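Local coordinates for protein glutathione peroxidase (Schistosoma mansoni, PDB 2V1M) that catalyses the reduction of hydrogen peroxide by glutathione, giving glutathione disulfide and water, at residues A[156-159]-A[160-164]. Numbering follows the deposited sequence. Where two conformers were deposited one is given.
Sequences YDIE and GDIME
The first turn of the C-terminal helix 159-167 begins here, with Ile158 and Glu159 bonded to Ile162 and Met163 one turn on. Ile162 N donates to Ile158 O at 3.0 Å. Met163 N donates to Glu159 O at 2.9 Å. Both are regular i to i+4 helix bonds.

For the two preceding pairs, water stands between carbonyl and amide. One water bridges Tyr156 O and Gly160 N, lying 2.9 Å from Gly160 N. A second bridges Asp157 O and Asp161 N, 2.9 Å from Asp161 N. Each water donates to the carbonyl and accepts from the amide, so it takes the place of a direct i to i+4 bond.

On the buried side, Ile158 CG2 meets Ile162 CD1 at 3.9 Å, and the two side chains cross at a slant. Ile162 CG1 lies beside its own backbone N (chi1 -73°), which brings it to 3.5 Å from Ile158 O. Met163 CG lies 3.3 Å from Glu159 O, and the chain bends beyond it.

The acidic ends turn to other parts of the fold. Glu159 OE2 forms a salt bridge with Arg59 of helix 46-60. Asp161 OD2 is hydrogen-bonded to Tyr149 OH and forms a salt bridge with Lys147 NZ. Ile162 touches both Met56 of helix 46-60 and Leu138 of strand 136-139.

This is the first turn of an alpha helix, with water bridging the carbonyls and amides just before its regular bonds begin. It joins the last helix to the central sheet and helix 46-60 of a thioredoxin-like fold.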
loop_
_atom_site.group_PDB
_atom_site.type_symbol
_atom_site.label_atom_id
_atom_site.label_comp_id
_atom_site.label_asym_id
_atom_site.label_seq_id
_atom_site.Cartn_x
_atom_site.Cartn_y
_atom_site.Cartn_z
ATOM N N TYR A 156 1.018 -1.483 -13.102
ATOM C CA TYR A 156 0.869 -0.652 -14.290
ATOM C C TYR A 156 -0.581 -0.520 -14.735
ATOM O O TYR A 156 -0.952 0.507 -15.328
ATOM C CB TYR A 156 1.699 -1.217 -15.441
ATOM C CG TYR A 156 3.171 -1.005 -15.368
ATOM C CD1 TYR A 156 3.736 -0.119 -14.457
ATOM C CD2 TYR A 156 4.008 -1.665 -16.250
ATOM C CE1 TYR A 156 5.090 0.122 -14.435
ATOM C CE2 TYR A 156 5.385 -1.455 -16.228
ATOM C CZ TYR A 156 5.905 -0.548 -15.312
ATOM O OH TYR A 156 7.259 -0.343 -15.304
ATOM N N ASP A 157 -1.387 -1.535 -14.500
ATOM C CA ASP A 157 -2.789 -1.476 -14.917
ATOM C C ASP A 157 -3.641 -0.560 -14.067
ATOM O O ASP A 157 -4.814 -0.323 -14.400
ATOM C CB ASP A 157 -3.365 -2.867 -14.974
ATOM C CG ASP A 157 -2.751 -3.698 -16.123
ATOM O OD1 ASP A 157 -2.176 -3.109 -17.052
ATOM O OD2 ASP A 157 -2.910 -4.911 -16.126
ATOM N N ILE A 158 -3.064 -0.015 -12.999
ATOM C CA ILE A 158 -3.751 0.938 -12.121
ATOM C C ILE A 158 -3.436 2.388 -12.546
ATOM O O ILE A 158 -4.070 3.345 -12.071
ATOM C CB ILE A 158 -3.335 0.664 -10.650
ATOM C CG1 ILE A 158 -3.654 -0.788 -10.293
ATOM C CG2 ILE A 158 -4.038 1.618 -9.666
ATOM C CD1 ILE A 158 -3.103 -1.224 -8.954
ATOM N N GLU A 159 -2.478 2.567 -13.457
ATOM C CA GLU A 159 -1.998 3.913 -13.749
ATOM C C GLU A 159 -3.097 4.809 -14.336
ATOM O O GLU A 159 -3.153 5.989 -13.994
ATOM C CB GLU A 159 -0.811 3.815 -14.708
ATOM C CG GLU A 159 -0.062 5.099 -14.825
ATOM C CD GLU A 159 1.397 4.923 -15.200
ATOM O OE1 GLU A 159 2.043 3.916 -14.832
ATOM O OE2 GLU A 159 1.884 5.842 -15.876
ATOM N N GLY A 160 -3.946 4.282 -15.215
ATOM C CA GLY A 160 -5.022 5.091 -15.798
ATOM C C GLY A 160 -5.940 5.667 -14.701
ATOM O O GLY A 160 -6.317 6.862 -14.718
ATOM N N ASP A 161 -6.313 4.815 -13.743
ATOM C CA ASP A 161 -7.156 5.256 -12.647
ATOM C C ASP A 161 -6.433 6.283 -11.773
ATOM O O ASP A 161 -7.044 7.256 -11.317
ATOM C CB ASP A 161 -7.598 4.060 -11.794
ATOM C CG ASP A 161 -8.566 3.108 -12.535
ATOM O OD1 ASP A 161 -9.191 3.525 -13.535
ATOM O OD2 ASP A 161 -8.727 1.950 -12.062
ATOM N N ILE A 162 -5.139 6.073 -11.526
ATOM C CA ILE A 162 -4.360 7.070 -10.809
ATOM C C ILE A 162 -4.395 8.415 -11.534
ATOM O O ILE A 162 -4.580 9.447 -10.898
ATOM C CB ILE A 162 -2.916 6.564 -10.616
ATOM C CG1 ILE A 162 -2.910 5.445 -9.538
ATOM C CG2 ILE A 162 -1.974 7.733 -10.193
ATOM C CD1 ILE A 162 -1.617 4.610 -9.553
ATOM N N MET A 163 -4.181 8.420 -12.851
ATOM C CA MET A 163 -4.184 9.690 -13.594
ATOM C C MET A 163 -5.495 10.417 -13.433
ATOM O O MET A 163 -5.518 11.661 -13.329
ATOM C CB MET A 163 -3.877 9.497 -15.099
ATOM C CG MET A 163 -2.506 8.866 -15.390
ATOM S SD MET A 163 -1.133 9.514 -14.496
ATOM C CE MET A 163 -0.895 11.091 -15.309
ATOM N N GLU A 164 -6.615 9.691 -13.449
ATOM C CA GLU A 164 -7.902 10.369 -13.273
ATOM C C GLU A 164 -7.925 11.082 -11.924
ATOM O O GLU A 164 -8.291 12.278 -11.828
ATOM C CB GLU A 164 -9.078 9.394 -13.453
ATOM C CG GLU A 164 -9.211 8.850 -14.903
ATOM C CD GLU A 164 -10.232 7.729 -15.098
ATOM O OE1 GLU A 164 -10.198 6.697 -14.398
ATOM O OE2 GLU A 164 -11.071 7.871 -16.002
HETATM O O HOH W 1 -3.371 1.764 -16.576
HETATM O O HOH W 2 -6.208 2.072 -14.528
#